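Putative DNA-binding protein (Streptomyces coelicolor, PDB 2EWT) probably binds DNA through a helix-turn-helix domain, as a central regulator of aerial mycelium formation. Local coordinates at residues Lys12-Ala15 with Ile16-Gln19; Val38-Gly41 with Ser42-Gly46. One frame throughout, in Å; residues are numbered along the deposited sequence.

Interaction 1: residues Lys12-Ala15 with Ile16-Gln19; sequences KLRA and IRTQ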
loop_
_atom_site.group_PDB
_atom_site.type_symbol
_atom_site.label_atom_id
_atom_site.label_comp_id
_atom_site.label_asym_id
_atom_site.label_seq_id
_atom_site.Cartn_x
_atom_site.Cartn_y
_atom_site.Cartn_z
ATOM N N LYS A 12 6.313 -11.832 -0.829
ATOM C CA LYS A 12 5.891 -11.827 0.565
ATOM C C LYS A 12 4.436 -12.266 0.673
ATOM O O LYS A 12 4.056 -12.934 1.632
ATOM C CB LYS A 12 6.100 -10.443 1.192
ATOM C CG LYS A 12 7.576 -10.115 1.383
ATOM C CD LYS A 12 7.812 -9.067 2.456
ATOM C CE LYS A 12 9.303 -8.941 2.747
ATOM N NZ LYS A 12 9.616 -7.878 3.745
ATOM N N LEU A 13 3.622 -11.898 -0.312
ATOM C CA LEU A 13 2.220 -12.310 -0.312
ATOM C C LEU A 13 2.161 -13.832 -0.422
ATOM O O LEU A 13 1.353 -14.485 0.245
ATOM C CB LEU A 13 1.474 -11.674 -1.493
ATOM C CG LEU A 13 0.923 -10.263 -1.249
ATOM C CD1 LEU A 13 0.482 -9.635 -2.564
ATOM C CD2 LEU A 13 -0.243 -10.342 -0.281
ATOM N N ARG A 14 3.022 -14.396 -1.266
ATOM C CA ARG A 14 3.064 -15.846 -1.448
ATOM C C ARG A 14 3.574 -16.531 -0.177
ATOM O O ARG A 14 3.019 -17.540 0.262
ATOM C CB ARG A 14 3.962 -16.218 -2.639
ATOM C CG ARG A 14 4.028 -17.726 -2.899
ATOM C CD ARG A 14 5.059 -18.120 -3.956
ATOM N NE ARG A 14 4.655 -17.799 -5.325
ATOM C CZ ARG A 14 4.890 -16.641 -5.934
ATOM N NH1 ARG A 14 5.533 -15.669 -5.300
ATOM N NH2 ARG A 14 4.495 -16.461 -7.191
ATOM N N ALA A 15 4.624 -15.976 0.419
ATOM C CA ALA A 15 5.192 -16.546 1.634
ATOM C C ALA A 15 4.160 -16.597 2.757
ATOM O O ALA A 15 3.957 -17.640 3.372
ATOM C CB ALA A 15 6.412 -15.738 2.074
ATOM N N ILE A 16 3.500 -15.473 3.022
ATOM C CA ILE A 16 2.495 -15.422 4.079
ATOM C C ILE A 16 1.349 -16.407 3.831
ATOM O O ILE A 16 0.872 -17.055 4.763
ATOM C CB ILE A 16 1.942 -13.984 4.250
ATOM C CG1 ILE A 16 2.909 -13.160 5.104
ATOM C CG2 ILE A 16 0.570 -14.012 4.907
ATOM C CD1 ILE A 16 4.316 -13.071 4.546
ATOM N N ARG A 17 0.913 -16.519 2.581
ATOM C CA ARG A 17 -0.163 -17.447 2.241
ATOM C C ARG A 17 0.237 -18.883 2.561
ATOM O O ARG A 17 -0.460 -19.581 3.295
ATOM C CB ARG A 17 -0.508 -17.361 0.754
ATOM C CG ARG A 17 -1.414 -18.491 0.280
ATOM C CD ARG A 17 -1.840 -18.309 -1.167
ATOM N NE ARG A 17 -0.733 -18.398 -2.120
ATOM C CZ ARG A 17 -0.087 -19.519 -2.431
ATOM N NH1 ARG A 17 -0.421 -20.675 -1.862
ATOM N NH2 ARG A 17 0.875 -19.492 -3.345
ATOM N N THR A 18 1.359 -19.316 1.992
ATOM C CA THR A 18 1.857 -20.673 2.194
ATOM C C THR A 18 2.191 -20.944 3.655
ATOM O O THR A 18 1.958 -22.044 4.158
ATOM C CB THR A 18 3.113 -20.937 1.337
ATOM O OG1 THR A 18 4.116 -19.958 1.638
ATOM C CG2 THR A 18 2.770 -20.869 -0.149
ATOM N N GLN A 19 2.725 -19.936 4.336
ATOM C CA GLN A 19 3.094 -20.074 5.742
ATOM C C GLN A 19 1.952 -20.540 6.631
ATOM O O GLN A 19 2.178 -21.242 7.617
ATOM C CB GLN A 19 3.650 -18.754 6.276
ATOM C CG GLN A 19 5.134 -18.579 6.032
ATOM C CD GLN A 19 5.649 -17.247 6.530
ATOM O OE1 GLN A 19 5.252 -16.775 7.596
ATOM N NE2 GLN A 19 6.548 -16.638 5.767
#
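Arg17 brings NH2 obliquely to the stem of Arg14, 3.6 Å from Arg14 CG. The two guanidinium planes stand 74° apart. Both chains leave the backbone with CG anti to N, and both bend at chi3. NE of Arg14 stays 4.6 Å from NH2 of Arg17. Both arginines turn to Glu44: Arg17 NE makes a salt bridge with its carboxylate, and Arg14 NH1 bonds to its backbone O. Arg17 NH1 also bonds to the backbone O of Leu22. The Glu44 carboxylate probably offsets part of the like charge.

The eight residues form the C-terminal half of helix 3-19, the first helix of the helix-turn-helix domain. Regular i to i+4 bonds run through it. The one from Thr18 N to Arg14 O is nearly straight, at 176°. Thr18 OG1 sits between its own N and carbonyl carbon, chi1 56°. This brings Thr18 OG1 to 2.9 Å from Ala15 O and 3.0 Å from Arg14 O, on the preceding turn. Thr18 and Gln19 are exposed. Gln19 lays its extended chain beside Ala15, with Gln19 NE2 3.8 Å from Ala15 CB. On the buried side, Ile16 meets Tyr62 and Leu69, while Leu13 rests on Leu58.

Interaction 2: residues Val38-Gly41 with Ser42-Gly46; sequences VVVG and SYERG. With SO4 (sulfate ion), chain C.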
loop_
_atom_site.group_PDB
_atom_site.type_symbol
_atom_site.label_atom_id
_atom_site.label_comp_id
_atom_site.label_asym_id
_atom_site.label_seq_id
_atom_site.Cartn_x
_atom_site.Cartn_y
_atom_site.Cartn_z
ATOM N N VAL A 38 -6.595 -17.265 -9.491
ATOM C CA VAL A 38 -5.901 -16.690 -10.641
ATOM C C VAL A 38 -5.446 -15.258 -10.366
ATOM O O VAL A 38 -4.350 -14.864 -10.759
ATOM C CB VAL A 38 -6.809 -16.711 -11.898
ATOM C CG1 VAL A 38 -6.146 -15.964 -13.044
ATOM C CG2 VAL A 38 -7.083 -18.153 -12.305
ATOM N N VAL A 39 -6.283 -14.492 -9.676
ATOM C CA VAL A 39 -5.955 -13.106 -9.359
ATOM C C VAL A 39 -4.851 -13.028 -8.307
ATOM O O VAL A 39 -3.876 -12.294 -8.477
ATOM C CB VAL A 39 -7.194 -12.342 -8.852
ATOM C CG1 VAL A 39 -6.819 -10.901 -8.523
ATOM C CG2 VAL A 39 -8.291 -12.377 -9.906
ATOM N N VAL A 40 -4.997 -13.791 -7.227
ATOM C CA VAL A 40 -3.986 -13.788 -6.174
ATOM C C VAL A 40 -2.663 -14.260 -6.768
ATOM O O VAL A 40 -1.603 -13.729 -6.441
ATOM C CB VAL A 40 -4.388 -14.705 -5.004
ATOM C CG1 VAL A 40 -3.273 -14.747 -3.969
ATOM C CG2 VAL A 40 -5.673 -14.184 -4.363
ATOM N N GLY A 41 -2.730 -15.251 -7.653
ATOM C CA GLY A 41 -1.520 -15.736 -8.293
ATOM C C GLY A 41 -0.836 -14.612 -9.056
ATOM O O GLY A 41 0.384 -14.435 -8.964
ATOM N N SER A 42 -1.613 -13.837 -9.806
ATOM C CA SER A 42 -1.037 -12.739 -10.573
ATOM C C SER A 42 -0.392 -11.704 -9.653
ATOM O O SER A 42 0.630 -11.117 -10.007
ATOM C CB SER A 42 -2.090 -12.084 -11.481
ATOM O OG SER A 42 -3.150 -11.506 -10.748
ATOM N N TYR A 43 -0.970 -11.490 -8.470
ATOM C CA TYR A 43 -0.389 -10.540 -7.521
ATOM C C TYR A 43 0.952 -11.095 -7.047
ATOM O O TYR A 43 1.939 -10.367 -6.941
ATOM C CB TYR A 43 -1.262 -10.352 -6.268
ATOM C CG TYR A 43 -2.632 -9.733 -6.451
ATOM C CD1 TYR A 43 -2.869 -8.756 -7.421
ATOM C CD2 TYR A 43 -3.681 -10.081 -5.599
ATOM C CE1 TYR A 43 -4.121 -8.137 -7.530
ATOM C CE2 TYR A 43 -4.935 -9.472 -5.701
ATOM C CZ TYR A 43 -5.146 -8.501 -6.667
ATOM O OH TYR A 43 -6.382 -7.906 -6.770
ATOM N N GLU A 44 0.975 -12.393 -6.753
ATOM C CA GLU A 44 2.182 -13.042 -6.255
ATOM C C GLU A 44 3.334 -13.032 -7.250
ATOM O O GLU A 44 4.498 -12.983 -6.852
ATOM C CB GLU A 44 1.866 -14.479 -5.817
ATOM C CG GLU A 44 0.981 -14.538 -4.577
ATOM C CD GLU A 44 0.674 -15.953 -4.113
ATOM O OE1 GLU A 44 1.083 -16.922 -4.790
ATOM O OE2 GLU A 44 0.016 -16.093 -3.065
ATOM N N ARG A 45 3.019 -13.075 -8.542
ATOM C CA ARG A 45 4.063 -13.056 -9.561
ATOM C C ARG A 45 4.457 -11.619 -9.894
ATOM O O ARG A 45 5.499 -11.375 -10.507
ATOM C CB ARG A 45 3.587 -13.758 -10.836
ATOM C CG ARG A 45 3.148 -15.200 -10.642
ATOM C CD ARG A 45 2.868 -15.859 -11.986
ATOM N NE ARG A 45 1.925 -15.086 -12.790
ATOM C CZ ARG A 45 0.602 -15.139 -12.661
ATOM N NH1 ARG A 45 0.047 -15.939 -11.757
ATOM N NH2 ARG A 45 -0.167 -14.383 -13.436
ATOM N N GLY A 46 3.622 -10.669 -9.480
ATOM C CA GLY A 46 3.895 -9.270 -9.760
ATOM C C GLY A 46 3.441 -8.899 -11.160
ATOM O O GLY A 46 3.892 -7.901 -11.727
HETATM S S SO4 C . -8.008 -5.449 -8.634
HETATM O O1 SO4 C . -6.784 -5.929 -9.302
HETATM O O2 SO4 C . -8.958 -4.948 -9.645
HETATM O O3 SO4 C . -8.631 -6.562 -7.892
HETATM O O4 SO4 C . -7.664 -4.362 -7.698
HETATM O O HOH W 1 -2.766 -15.527 -12.902
#
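Tyr43 lies alongside Val39, one turn earlier in the helix, and both side chains point the same way. Val39 CG1 comes within 3.5 Å of Tyr43 CZ. Carbonyl O of Val39 sits over one ring face, offset toward the rim. This oxygen also takes two bonds, from Tyr43 N and from Ser42 OG. Ser42 OG lies 2.5 Å from Val39 O, a bond short enough that its exact length is doubtful. Ser42 chi1 of 62° folds the hydroxyl back onto the preceding turn.

Val40 and Glu44 pack on the buried inner side, with CG1 of Val40 3.7 Å from OE2 of Glu44. Leu24 touches both side chains, and the carboxylate is already paired with Arg17.

The other flank is looser and faces solvent, where Val38 and Arg45 are exposed. Arg45 bends back at chi3, and one face of its guanidinium is turned to the backbone of Gly41 and Ser42, NH1 nearest. A water in the guanidinium plane links Arg45 NH2 to Val38 O. Arg45 NE pairs with Asp47, just past the helix end. There Gly46, with positive phi, is the C-prime residue of a Schellman motif.

Tyr43 OH comes within 2.9 Å of O3 of a sulfate, whose O1 lies near the ring plane. Arg54 binds the same ion. Replacing Tyr43 by an alanine is likely to open a gap beside Val39 and Leu58 and to leave the sulfate without its hydroxyl neighbour.

Helix 37-45 occupies the recognition-helix position of the helix-turn-helix. The sulfate probably came from the crystallisation liquor. A hydroxyl and an arginine meeting this anion are consistent with a surface suited to DNA phosphates.

In the fold
From the N terminus, interaction 1 comes first, in the last two turns of helix 3-19. The chain then passes through helix 24-30 and enters helix 37-45, where interaction 2 lies. Each contact is local to its helix and closes no long loop. The two are in series, neither nested nor crossed, with centres about 12 Å apart. They meet directly through the salt bridge from Arg17 NE to Glu44 OE2, 2.6 Å long. This joins the first helix to the third; helix 24-30, between them in sequence, lines the bridge with Leu24, which touches Arg17, Val40 and Glu44. Tyr62 of helix 52-62 touches Ile16, Arg17 and Val40, so the last helix also borders both contacts.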